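Local structure of phosphoglycerate dehydrogenase (Lactobacillus plantarum, 3EVT) at residues F289-A294 with L305-V310; A36-I41 with L51-A56; L140-T145 with Q150-K155. The protein probably catalyses the NAD-dependent oxidation of 3-phosphoglycerate to 3-phosphohydroxypyruvate, the first committed step of the phosphorylated pathway of serine synthesis. One frame throughout, in Å; residues are numbered along the deposited sequence.

Contact 1: F289-A294 with L305-V310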
ATOM      1  N   PHE A 289      14.694  -5.806 -13.567  1.00 45.33           N
ATOM      2  CA  PHE A 289      14.866  -4.536 -14.283  1.00 46.00           C
ATOM      3  C   PHE A 289      14.187  -3.329 -13.617  1.00 45.86           C
ATOM      4  O   PHE A 289      14.821  -2.283 -13.491  1.00 47.62           O
ATOM      5  CB  PHE A 289      14.443  -4.621 -15.752  1.00 45.88           C
ATOM      6  CG  PHE A 289      14.662  -3.317 -16.504  1.00 48.37           C
ATOM      7  CD1 PHE A 289      15.954  -2.913 -16.864  1.00 49.01           C
ATOM      8  CD2 PHE A 289      13.591  -2.478 -16.803  1.00 48.22           C
ATOM      9  CE1 PHE A 289      16.190  -1.684 -17.549  1.00 49.17           C
ATOM     10  CE2 PHE A 289      13.809  -1.223 -17.486  1.00 49.56           C
ATOM     11  CZ  PHE A 289      15.108  -0.829 -17.849  1.00 49.00           C
ATOM     12  N   PRO A 290      12.910  -3.468 -13.168  1.00 44.87           N
ATOM     13  CA  PRO A 290      12.266  -2.339 -12.454  1.00 43.33           C
ATOM     14  C   PRO A 290      13.047  -1.884 -11.212  1.00 42.31           C
ATOM     15  O   PRO A 290      12.978  -0.693 -10.852  1.00 41.42           O
ATOM     16  CB  PRO A 290      10.928  -2.923 -12.013  1.00 42.53           C
ATOM     17  CG  PRO A 290      10.622  -4.006 -13.003  1.00 44.89           C
ATOM     18  CD  PRO A 290      11.979  -4.602 -13.359  1.00 44.37           C
ATOM     19  N   ILE A 291      13.759  -2.820 -10.560  1.00 40.42           N
ATOM     20  CA  ILE A 291      14.623  -2.454  -9.431  1.00 39.96           C
ATOM     21  C   ILE A 291      15.723  -1.460  -9.863  1.00 39.42           C
ATOM     22  O   ILE A 291      15.835  -0.388  -9.290  1.00 38.77           O
ATOM     23  CB  ILE A 291      15.205  -3.671  -8.642  1.00 39.76           C
ATOM     24  CG1 ILE A 291      14.070  -4.434  -7.949  1.00 40.66           C
ATOM     25  CG2 ILE A 291      16.196  -3.192  -7.544  1.00 38.07           C
ATOM     26  CD1 ILE A 291      14.495  -5.839  -7.376  1.00 36.46           C
ATOM     27  N   PHE A 292      16.494  -1.815 -10.876  1.00 38.99           N
ATOM     28  CA  PHE A 292      17.451  -0.902 -11.518  1.00 39.45           C
ATOM     29  C   PHE A 292      16.815   0.412 -12.042  1.00 39.30           C
ATOM     30  O   PHE A 292      17.293   1.479 -11.723  1.00 39.92           O
ATOM     31  CB  PHE A 292      18.154  -1.579 -12.705  1.00 39.52           C
ATOM     32  CG  PHE A 292      19.120  -0.664 -13.384  1.00 39.66           C
ATOM     33  CD1 PHE A 292      20.221  -0.167 -12.667  1.00 37.31           C
ATOM     34  CD2 PHE A 292      18.907  -0.249 -14.686  1.00 39.93           C
ATOM     35  CE1 PHE A 292      21.095   0.714 -13.263  1.00 42.01           C
ATOM     36  CE2 PHE A 292      19.760   0.644 -15.290  1.00 41.36           C
ATOM     37  CZ  PHE A 292      20.847   1.123 -14.595  1.00 43.35           C
ATOM     38  N   ALA A 293      15.749   0.315 -12.820  1.00 38.97           N
ATOM     39  CA  ALA A 293      15.044   1.492 -13.340  1.00 40.03           C
ATOM     40  C   ALA A 293      14.667   2.490 -12.226  1.00 40.59           C
ATOM     41  O   ALA A 293      14.893   3.719 -12.355  1.00 40.66           O
ATOM     42  CB  ALA A 293      13.769   1.055 -14.156  1.00 38.90           C
ATOM     43  N   ALA A 294      14.157   1.971 -11.113  1.00 40.64           N
ATOM     44  CA  ALA A 294      13.817   2.845  -9.946  1.00 40.69           C
ATOM     45  C   ALA A 294      15.035   3.410  -9.248  1.00 41.24           C
ATOM     46  O   ALA A 294      15.080   4.615  -8.977  1.00 42.39           O
ATOM     47  CB  ALA A 294      12.928   2.098  -8.939  1.00 41.79           C
ATOM     48  N   LEU A 305      19.542   6.139  -3.730  1.00 50.28           N
ATOM     49  CA  LEU A 305      18.836   4.937  -4.159  1.00 49.63           C
ATOM     50  C   LEU A 305      17.535   4.825  -3.403  1.00 50.25           C
ATOM     51  O   LEU A 305      17.426   5.329  -2.271  1.00 51.43           O
ATOM     52  CB  LEU A 305      19.690   3.696  -3.866  1.00 48.58           C
ATOM     53  CG  LEU A 305      21.042   3.756  -4.560  1.00 46.68           C
ATOM     54  CD1 LEU A 305      21.880   2.489  -4.223  1.00 41.50           C
ATOM     55  CD2 LEU A 305      20.802   3.957  -6.075  1.00 42.54           C
ATOM     56  N   VAL A 306      16.554   4.152  -4.002  1.00 50.00           N
ATOM     57  CA  VAL A 306      15.299   3.931  -3.331  1.00 49.98           C
ATOM     58  C   VAL A 306      15.021   2.492  -2.904  1.00 50.10           C
ATOM     59  O   VAL A 306      14.138   2.276  -2.084  1.00 49.71           O
ATOM     60  CB  VAL A 306      14.149   4.320  -4.198  1.00 50.33           C
ATOM     61  CG1 VAL A 306      14.211   3.584  -5.504  1.00 51.19           C
ATOM     62  CG2 VAL A 306      12.874   3.986  -3.466  1.00 53.02           C
ATOM     63  N   ARG A 307      15.730   1.508  -3.475  1.00 48.82           N
ATOM     64  CA  ARG A 307      15.372   0.108  -3.239  1.00 48.87           C
ATOM     65  C   ARG A 307      16.622  -0.749  -3.016  1.00 48.46           C
ATOM     66  O   ARG A 307      17.549  -0.709  -3.806  1.00 48.61           O
ATOM     67  CB  ARG A 307      14.570  -0.418  -4.437  1.00 48.13           C
ATOM     68  CG  ARG A 307      14.353  -1.896  -4.442  1.00 50.85           C
ATOM     69  CD  ARG A 307      13.196  -2.302  -3.493  1.00 52.52           C
ATOM     70  NE  ARG A 307      13.026  -3.754  -3.420  1.00 49.61           N
ATOM     71  CZ  ARG A 307      12.191  -4.452  -4.174  1.00 49.19           C
ATOM     72  NH1 ARG A 307      11.414  -3.816  -5.056  1.00 44.29           N
ATOM     73  NH2 ARG A 307      12.131  -5.779  -4.046  1.00 47.17           N
ATOM     74  N   ASN A 308      16.654  -1.527  -1.947  1.00 48.57           N
ATOM     75  CA  ASN A 308      17.701  -2.567  -1.777  1.00 49.32           C
ATOM     76  C   ASN A 308      19.117  -2.057  -1.669  1.00 49.91           C
ATOM     77  O   ASN A 308      20.078  -2.800  -1.987  1.00 50.02           O
ATOM     78  CB  ASN A 308      17.654  -3.617  -2.896  1.00 47.95           C
ATOM     79  CG  ASN A 308      16.387  -4.452  -2.832  1.00 47.31           C
ATOM     80  OD1 ASN A 308      15.684  -4.378  -1.840  1.00 47.30           O
ATOM     81  ND2 ASN A 308      16.075  -5.216  -3.883  1.00 41.69           N
ATOM     82  N   GLN A 309      19.270  -0.825  -1.216  1.00 50.63           N
ATOM     83  CA  GLN A 309      20.615  -0.323  -0.958  1.00 53.00           C
ATOM     84  C   GLN A 309      21.374  -1.217   0.026  1.00 53.78           C
ATOM     85  O   GLN A 309      20.931  -1.484   1.146  1.00 53.88           O
ATOM     86  CB  GLN A 309      20.660   1.165  -0.574  1.00 52.59           C
ATOM     87  CG  GLN A 309      22.110   1.715  -0.668  1.00 54.96           C
ATOM     88  CD  GLN A 309      22.278   3.192  -0.295  1.00 54.26           C
ATOM     89  OE1 GLN A 309      21.317   3.924  -0.164  1.00 55.08           O
ATOM     90  NE2 GLN A 309      23.519   3.634  -0.212  1.00 52.34           N
ATOM     91  N   VAL A 310      22.509  -1.704  -0.446  1.00 56.11           N
ATOM     92  CA  VAL A 310      23.418  -2.548   0.319  1.00 58.37           C
ATOM     93  C   VAL A 310      24.355  -1.679   1.182  1.00 60.15           C
ATOM     94  O   VAL A 310      25.046  -0.792   0.692  1.00 60.62           O
ATOM     95  CB  VAL A 310      24.259  -3.402  -0.635  1.00 57.65           C
ATOM     96  CG1 VAL A 310      25.335  -4.122   0.116  1.00 58.76           C
ATOM     97  CG2 VAL A 310      23.365  -4.381  -1.390  1.00 57.55           C
TER
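Ile291, on helix 284-302, pushes its branched side chain into the angle between Arg307 and Asn308 of the segment that follows the helix. From CB, which points toward that segment, the two branches divide the work. The short one, CG2, lies anti to the backbone N and packs on the aliphatic part of the arginine, 3.8 Å from Arg307 CG. The longer one starts with CG1 beside the backbone N (chi1 -66°) and crosses toward the arginine's end, CG1 standing 4.0 Å from Arg307 NH1. At its tip, Ile291 CD1 lies over one face of the Arg307 guanidinium, offset toward the rim, and is 3.9 Å from Asn308 ND2; the isoleucine and asparagine side chains cross at about a right angle. One turn further on, Ala294 adds a smaller apolar touch, its CB 4.0 Å from Val306 CG1. Val306 CG1 also lies 3.7 Å from Ala294 O.

The Arg307 chain, bent at chi2 (80°), is also steadied from its own segment: NE donates to Asn308 OD1 at 3.2 Å, the donor standing above the carbonyl plane. NH2 of Arg307 and ND2 of Asn308 both bond to Ser91 O. The helix brings the chain back onto the substrate-binding domain after the NAD domain, as in related 2-hydroxyacid dehydrogenases, and backbone bonds from Asn308 to Asn89 and from Val310 to Val87 tie the segment beyond it to the same domain. The helix's polar link to this segment comes from Asn295, whose OD1 takes the backbone N-H groups of Val306 and Arg307. Ile291 and Ala294 offer only carbon from their side chains, and Arg307 NE and NH2 and Asn308 ND2 have polar partners of their own, which implies that these two residues fit the segment by shape.

Contact 2: A36-I41 with L51-A56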
ATOM      1  N   ALA A  36      38.584   3.472 -23.723  1.00 70.87           N
ATOM      2  CA  ALA A  36      38.321   4.895 -23.846  1.00 70.14           C
ATOM      3  C   ALA A  36      37.059   5.233 -23.044  1.00 69.69           C
ATOM      4  O   ALA A  36      36.945   6.317 -22.469  1.00 69.25           O
ATOM      5  CB  ALA A  36      38.142   5.270 -25.286  1.00 70.08           C
ATOM      6  N   ASP A  37      36.126   4.284 -23.003  1.00 69.17           N
ATOM      7  CA  ASP A  37      34.902   4.435 -22.198  1.00 68.77           C
ATOM      8  C   ASP A  37      35.155   4.458 -20.685  1.00 68.17           C
ATOM      9  O   ASP A  37      34.511   5.194 -19.965  1.00 68.49           O
ATOM     10  CB  ASP A  37      33.890   3.339 -22.555  1.00 68.60           C
ATOM     11  CG  ASP A  37      33.384   3.467 -23.984  1.00 68.94           C
ATOM     12  OD1 ASP A  37      33.131   4.614 -24.419  1.00 69.84           O
ATOM     13  OD2 ASP A  37      33.250   2.435 -24.671  1.00 69.31           O
ATOM     14  N   TYR A  38      36.111   3.664 -20.215  1.00 67.15           N
ATOM     15  CA  TYR A  38      36.253   3.383 -18.793  1.00 65.86           C
ATOM     16  C   TYR A  38      35.926   4.542 -17.836  1.00 65.10           C
ATOM     17  O   TYR A  38      35.161   4.381 -16.889  1.00 64.58           O
ATOM     18  CB  TYR A  38      37.655   2.842 -18.498  1.00 66.62           C
ATOM     19  CG  TYR A  38      37.942   1.450 -19.040  1.00 66.88           C
ATOM     20  CD1 TYR A  38      37.040   0.804 -19.865  1.00 68.99           C
ATOM     21  CD2 TYR A  38      39.133   0.810 -18.748  1.00 68.53           C
ATOM     22  CE1 TYR A  38      37.310  -0.450 -20.362  1.00 70.34           C
ATOM     23  CE2 TYR A  38      39.423  -0.441 -19.245  1.00 69.64           C
ATOM     24  CZ  TYR A  38      38.510  -1.069 -20.049  1.00 70.70           C
ATOM     25  OH  TYR A  38      38.784  -2.332 -20.546  1.00 72.13           O
ATOM     26  N   ASP A  39      36.524   5.704 -18.042  1.00 63.54           N
ATOM     27  CA  ASP A  39      36.355   6.760 -17.047  1.00 62.70           C
ATOM     28  C   ASP A  39      35.023   7.511 -17.260  1.00 61.01           C
ATOM     29  O   ASP A  39      34.687   8.429 -16.530  1.00 59.34           O
ATOM     30  CB  ASP A  39      37.572   7.704 -17.032  1.00 63.43           C
ATOM     31  CG  ASP A  39      38.834   7.026 -16.485  1.00 66.04           C
ATOM     32  OD1 ASP A  39      38.756   5.815 -16.156  1.00 67.99           O
ATOM     33  OD2 ASP A  39      39.895   7.698 -16.370  1.00 68.14           O
ATOM     34  N   GLN A  40      34.286   7.074 -18.276  1.00 59.49           N
ATOM     35  CA  GLN A  40      32.962   7.581 -18.609  1.00 59.18           C
ATOM     36  C   GLN A  40      31.816   6.903 -17.821  1.00 57.69           C
ATOM     37  O   GLN A  40      30.765   7.509 -17.562  1.00 56.72           O
ATOM     38  CB  GLN A  40      32.713   7.274 -20.068  1.00 59.80           C
ATOM     39  CG  GLN A  40      33.715   7.906 -20.986  1.00 63.86           C
ATOM     40  CD  GLN A  40      33.613   9.372 -20.829  1.00 66.67           C
ATOM     41  OE1 GLN A  40      32.981  10.065 -21.655  1.00 66.16           O
ATOM     42  NE2 GLN A  40      34.163   9.866 -19.723  1.00 62.52           N
ATOM     43  N   ILE A  41      32.024   5.617 -17.527  1.00 55.31           N
ATOM     44  CA  ILE A  41      31.079   4.760 -16.812  1.00 53.08           C
ATOM     45  C   ILE A  41      30.743   5.254 -15.381  1.00 51.37           C
ATOM     46  O   ILE A  41      31.540   5.145 -14.470  1.00 49.12           O
ATOM     47  CB  ILE A  41      31.636   3.293 -16.810  1.00 53.26           C
ATOM     48  CG1 ILE A  41      31.864   2.859 -18.262  1.00 52.04           C
ATOM     49  CG2 ILE A  41      30.742   2.333 -16.027  1.00 51.83           C
ATOM     50  CD1 ILE A  41      32.627   1.546 -18.448  1.00 50.50           C
ATOM     51  N   LEU A  51      34.437  -4.143 -13.523  1.00 62.91           N
ATOM     52  CA  LEU A  51      34.340  -3.485 -12.230  1.00 63.03           C
ATOM     53  C   LEU A  51      35.767  -3.331 -11.647  1.00 63.02           C
ATOM     54  O   LEU A  51      36.211  -2.234 -11.327  1.00 63.28           O
ATOM     55  CB  LEU A  51      33.377  -4.238 -11.280  1.00 62.30           C
ATOM     56  CG  LEU A  51      33.111  -3.702  -9.852  1.00 62.06           C
ATOM     57  CD1 LEU A  51      32.822  -2.192  -9.869  1.00 59.01           C
ATOM     58  CD2 LEU A  51      32.001  -4.501  -9.069  1.00 56.28           C
ATOM     59  N   LYS A  52      36.488  -4.432 -11.535  1.00 63.78           N
ATOM     60  CA  LYS A  52      37.899  -4.410 -11.099  1.00 63.98           C
ATOM     61  C   LYS A  52      38.806  -3.451 -11.890  1.00 63.73           C
ATOM     62  O   LYS A  52      39.523  -2.620 -11.304  1.00 63.48           O
ATOM     63  CB  LYS A  52      38.487  -5.823 -11.198  1.00 64.45           C
ATOM     64  N   THR A  53      38.807  -3.591 -13.214  1.00 63.58           N
ATOM     65  CA  THR A  53      39.654  -2.730 -14.061  1.00 63.95           C
ATOM     66  C   THR A  53      39.383  -1.259 -13.726  1.00 63.63           C
ATOM     67  O   THR A  53      40.288  -0.529 -13.297  1.00 64.12           O
ATOM     68  CB  THR A  53      39.357  -2.920 -15.540  1.00 63.99           C
ATOM     69  OG1 THR A  53      39.255  -4.314 -15.839  1.00 64.61           O
ATOM     70  CG2 THR A  53      40.451  -2.293 -16.368  1.00 64.65           C
ATOM     71  N   ILE A  54      38.113  -0.856 -13.885  1.00 62.66           N
ATOM     72  CA  ILE A  54      37.650   0.527 -13.659  1.00 61.35           C
ATOM     73  C   ILE A  54      38.072   1.099 -12.293  1.00 60.71           C
ATOM     74  O   ILE A  54      38.655   2.205 -12.207  1.00 59.64           O
ATOM     75  CB  ILE A  54      36.122   0.602 -13.881  1.00 61.48           C
ATOM     76  CG1 ILE A  54      35.814   0.382 -15.359  1.00 60.65           C
ATOM     77  CG2 ILE A  54      35.573   1.952 -13.496  1.00 61.81           C
ATOM     78  CD1 ILE A  54      34.370   0.054 -15.645  1.00 59.20           C
ATOM     79  N   LEU A  55      37.827   0.333 -11.233  1.00 60.11           N
ATOM     80  CA  LEU A  55      38.158   0.792  -9.884  1.00 60.74           C
ATOM     81  C   LEU A  55      39.658   0.972  -9.676  1.00 60.98           C
ATOM     82  O   LEU A  55      40.078   1.751  -8.836  1.00 61.21           O
ATOM     83  CB  LEU A  55      37.601  -0.152  -8.804  1.00 60.79           C
ATOM     84  CG  LEU A  55      36.076  -0.217  -8.573  1.00 61.24           C
ATOM     85  CD1 LEU A  55      35.758  -1.173  -7.429  1.00 61.78           C
ATOM     86  CD2 LEU A  55      35.467   1.159  -8.290  1.00 61.39           C
ATOM     87  N   ALA A  56      40.461   0.252 -10.453  1.00 61.70           N
ATOM     88  CA  ALA A  56      41.934   0.405 -10.417  1.00 62.57           C
ATOM     89  C   ALA A  56      42.454   1.799 -10.856  1.00 61.88           C
ATOM     90  O   ALA A  56      43.472   2.282 -10.366  1.00 62.17           O
ATOM     91  CB  ALA A  56      42.613  -0.728 -11.263  1.00 62.50           C
TER
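The Tyr38 ring is approached obliquely by two residues of helix 50-56. Thr53 brings CG2 to 3.6 Å from Tyr38 CE2, with Tyr38 CD2 a little farther from the same methyl, and Ile54 comes in nearer the root of the ring, its CG1 4.4 Å from Tyr38 CG. Arg57 also touches the tyrosine side chain. Thr53 can present carbon because its CG2 is anti to the backbone N, while OG1 sits beside that N (chi1 -45°). Ile54 does more than meet the ring: its CG2 methyl lies 4.2 Å from the carbonyl O of Tyr38.

The 36-41 segment leads into strand 41-45, and the helix follows that strand on the way to strand 64-66, its parallel neighbour in the five-stranded sheet. The contact therefore joins the loop leading into a beta-alpha-beta unit of the flavodoxin-like, probably substrate-binding, domain to the helix of that unit, which packs against the start of the strand that precedes it.

Deeper in, the buried ends of two isoleucines meet, Ile41 CD1 and Ile54 CD1 being 3.6 Å apart and the side chains crossing at about a right angle; Ile41 also touches Leu3 and Leu5 of strand 3-6. Asp39 adds a polar tie, with OD1 in a salt bridge to Arg57 and OD2 hydrogen-bonded to Thr59.

Contact 3: L140-T145 with Q150-K155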
ATOM      1  N   LEU A 140      -3.199  -5.419  12.251  1.00 44.84           N
ATOM      2  CA  LEU A 140      -2.808  -6.600  11.518  1.00 43.80           C
ATOM      3  C   LEU A 140      -1.945  -7.480  12.456  1.00 44.03           C
ATOM      4  O   LEU A 140      -0.901  -7.064  12.923  1.00 43.70           O
ATOM      5  CB  LEU A 140      -1.996  -6.160  10.304  1.00 42.71           C
ATOM      6  CG  LEU A 140      -1.347  -7.251   9.457  1.00 41.01           C
ATOM      7  CD1 LEU A 140      -2.437  -8.191   8.973  1.00 38.99           C
ATOM      8  CD2 LEU A 140      -0.537  -6.693   8.263  1.00 34.91           C
ATOM      9  N   LEU A 141      -2.391  -8.707  12.677  1.00 44.61           N
ATOM     10  CA  LEU A 141      -1.617  -9.712  13.377  1.00 43.70           C
ATOM     11  C   LEU A 141      -1.024 -10.742  12.389  1.00 43.62           C
ATOM     12  O   LEU A 141      -1.756 -11.476  11.699  1.00 43.72           O
ATOM     13  CB  LEU A 141      -2.537 -10.394  14.422  1.00 43.35           C
ATOM     14  CG  LEU A 141      -1.864 -11.562  15.198  1.00 41.33           C
ATOM     15  CD1 LEU A 141      -0.605 -11.097  15.982  1.00 38.08           C
ATOM     16  CD2 LEU A 141      -2.899 -12.185  16.129  1.00 37.56           C
ATOM     17  N   ILE A 142       0.301 -10.814  12.305  1.00 43.66           N
ATOM     18  CA  ILE A 142       0.969 -11.797  11.400  1.00 42.38           C
ATOM     19  C   ILE A 142       1.767 -12.849  12.194  1.00 43.36           C
ATOM     20  O   ILE A 142       2.596 -12.508  13.016  1.00 42.69           O
ATOM     21  CB  ILE A 142       1.979 -11.107  10.418  1.00 41.59           C
ATOM     22  CG1 ILE A 142       1.362  -9.849   9.758  1.00 40.70           C
ATOM     23  CG2 ILE A 142       2.569 -12.123   9.364  1.00 38.22           C
ATOM     24  CD1 ILE A 142       2.451  -8.901   9.064  1.00 36.88           C
ATOM     25  N   TYR A 143       1.483 -14.117  11.917  1.00 44.33           N
ATOM     26  CA  TYR A 143       2.214 -15.259  12.428  1.00 45.78           C
ATOM     27  C   TYR A 143       3.328 -15.600  11.460  1.00 46.27           C
ATOM     28  O   TYR A 143       3.067 -16.027  10.311  1.00 46.47           O
ATOM     29  CB  TYR A 143       1.265 -16.483  12.560  1.00 46.48           C
ATOM     30  CG  TYR A 143       0.269 -16.425  13.720  1.00 45.86           C
ATOM     31  CD1 TYR A 143       0.433 -17.256  14.846  1.00 44.64           C
ATOM     32  CD2 TYR A 143      -0.851 -15.576  13.677  1.00 44.76           C
ATOM     33  CE1 TYR A 143      -0.474 -17.238  15.887  1.00 39.53           C
ATOM     34  CE2 TYR A 143      -1.763 -15.536  14.719  1.00 43.57           C
ATOM     35  CZ  TYR A 143      -1.558 -16.383  15.833  1.00 45.41           C
ATOM     36  OH  TYR A 143      -2.433 -16.357  16.904  1.00 43.77           O
ATOM     37  N   GLY A 144       4.567 -15.418  11.916  1.00 46.41           N
ATOM     38  CA  GLY A 144       5.711 -15.573  11.040  1.00 47.19           C
ATOM     39  C   GLY A 144       6.367 -14.233  10.821  1.00 48.00           C
ATOM     40  O   GLY A 144       5.831 -13.376  10.087  1.00 49.40           O
ATOM     41  N   THR A 145       7.524 -14.026  11.430  1.00 47.19           N
ATOM     42  CA  THR A 145       8.216 -12.745  11.304  1.00 47.76           C
ATOM     43  C   THR A 145       9.523 -12.916  10.487  1.00 47.41           C
ATOM     44  O   THR A 145      10.480 -12.128  10.624  1.00 47.32           O
ATOM     45  CB  THR A 145       8.450 -12.068  12.693  1.00 48.95           C
ATOM     46  OG1 THR A 145       9.320 -12.879  13.498  1.00 50.29           O
ATOM     47  CG2 THR A 145       7.126 -11.878  13.439  1.00 46.75           C
ATOM     48  N   GLN A 150       7.971  -9.707   7.385  1.00 44.12           N
ATOM     49  CA  GLN A 150       8.576  -8.394   7.559  1.00 44.72           C
ATOM     50  C   GLN A 150       8.279  -7.465   6.391  1.00 44.85           C
ATOM     51  O   GLN A 150       8.110  -6.245   6.569  1.00 45.22           O
ATOM     52  CB  GLN A 150      10.094  -8.558   7.683  1.00 45.03           C
ATOM     53  CG  GLN A 150      10.564  -9.153   9.030  1.00 45.12           C
ATOM     54  CD  GLN A 150      12.055  -9.413   9.035  1.00 47.74           C
ATOM     55  OE1 GLN A 150      12.828  -8.625   8.501  1.00 46.58           O
ATOM     56  NE2 GLN A 150      12.461 -10.542   9.607  1.00 46.54           N
ATOM     57  N   SER A 151       8.230  -8.032   5.181  1.00 44.88           N
ATOM     58  CA  SER A 151       7.898  -7.205   4.022  1.00 44.43           C
ATOM     59  C   SER A 151       6.405  -6.870   4.014  1.00 43.27           C
ATOM     60  O   SER A 151       6.035  -5.764   3.683  1.00 42.93           O
ATOM     61  CB  SER A 151       8.418  -7.803   2.712  1.00 44.19           C
ATOM     62  OG  SER A 151       7.500  -8.733   2.169  1.00 49.38           O
ATOM     63  N   LEU A 152       5.557  -7.802   4.447  1.00 43.01           N
ATOM     64  CA  LEU A 152       4.137  -7.478   4.654  1.00 42.01           C
ATOM     65  C   LEU A 152       3.963  -6.375   5.711  1.00 42.26           C
ATOM     66  O   LEU A 152       3.252  -5.388   5.470  1.00 40.86           O
ATOM     67  CB  LEU A 152       3.311  -8.713   5.019  1.00 41.18           C
ATOM     68  CG  LEU A 152       1.825  -8.411   5.332  1.00 41.07           C
ATOM     69  CD1 LEU A 152       1.114  -7.620   4.201  1.00 35.99           C
ATOM     70  CD2 LEU A 152       1.032  -9.706   5.688  1.00 37.43           C
ATOM     71  N   ALA A 153       4.599  -6.562   6.880  1.00 41.91           N
ATOM     72  CA  ALA A 153       4.681  -5.524   7.926  1.00 42.29           C
ATOM     73  C   ALA A 153       5.092  -4.125   7.434  1.00 42.60           C
ATOM     74  O   ALA A 153       4.495  -3.099   7.835  1.00 42.15           O
ATOM     75  CB  ALA A 153       5.626  -5.961   9.039  1.00 42.21           C
ATOM     76  N   ALA A 154       6.145  -4.066   6.620  1.00 43.23           N
ATOM     77  CA  ALA A 154       6.617  -2.778   6.103  1.00 42.98           C
ATOM     78  C   ALA A 154       5.505  -2.115   5.289  1.00 42.87           C
ATOM     79  O   ALA A 154       5.250  -0.921   5.440  1.00 41.79           O
ATOM     80  CB  ALA A 154       7.894  -2.950   5.227  1.00 42.11           C
ATOM     81  N   LYS A 155       4.847  -2.877   4.406  1.00 42.63           N
ATOM     82  CA  LYS A 155       3.834  -2.222   3.546  1.00 41.99           C
ATOM     83  C   LYS A 155       2.592  -1.794   4.324  1.00 42.22           C
ATOM     84  O   LYS A 155       2.079  -0.698   4.132  1.00 42.15           O
ATOM     85  CB  LYS A 155       3.434  -3.115   2.390  1.00 42.54           C
ATOM     86  CG  LYS A 155       4.518  -3.399   1.397  1.00 44.16           C
ATOM     87  CD  LYS A 155       4.024  -4.435   0.377  1.00 45.56           C
ATOM     88  CE  LYS A 155       5.220  -5.029  -0.320  1.00 44.98           C
ATOM     89  NZ  LYS A 155       5.832  -3.970  -1.129  1.00 48.33           N
TER
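Leu152 of helix 147-158 packs its isobutyl group against Ile142 and Leu140, two alternate residues of strand 139-143 that both point toward the helix. The densest part is at Ile142, whose CD1 reaches 3.7 Å from Leu152 CD2 and 3.8 Å from Leu152 CG; the two side chains cross obliquely. Leu140 adds its CD2 at 4.1 Å from Leu152 CG, and among these three side chains carbon meets carbon. Ala153 contributes its methyl, 4.3 Å from Ile142 CD1. Leu152 turns its branches to the strand because its CG is anti to the backbone N (chi1 176°). All four residues are buried.

Toward the partly exposed end the contact rests on Gln150 against the Thr145 carbonyl. The Thr145 side chain makes no close contact with 150-155, and its OG1 is hydrogen-bonded to Asn167. Gln150, extended beyond CG, packs CG 3.4 Å from Thr145 O and gives the same oxygen an N-H of NE2 at 2.7 Å. The bond is nearly straight (172° at the hydrogen), and the oxygen lies in the plane of the glutamine amide. With an alanine here the amide is gone, and the Thr145 carbonyl would probably lose this donor, leaving the turn after the strand freer to shift against the helix.

Strand, turn and helix are the opening of a Rossmann fold, and Gly144 probably begins the glycine-rich GxGxxG turn that in this family faces the NAD pyrophosphate. The strand and helix axes run nearly antiparallel, 9.9 Å apart, as expected when a chain reverses in a beta-alpha-beta unit. Strand 139-143 is hydrogen-bonded between strands 162-167 and 194-197, and Leu152 also touches Ser99 and Val102 of helix 93-110 and Val196 of strand 194-197.

Along the chain the order is contact 2, contact 3, contact 1, but in space contact 1 lies between the others: its centre is about 22 Å from each, while those of contacts 2 and 3 are about 42 Å apart. Contact 3 belongs to the seven-stranded NAD-binding domain. Contacts 1 and 2 share the domain of the five-stranded sheet and, without touching (nearest atoms about 10 Å apart), are related through strand 41-45, which begins at Ile41 and whose Val43 and Tyr45 pack on Phe292 of helix 284-302. The chain thus leaves that domain, builds the Rossmann domain and returns, consistent with two lobes that bind substrate and cofactor. Contacts 1 and 3 each also touch the second subunit.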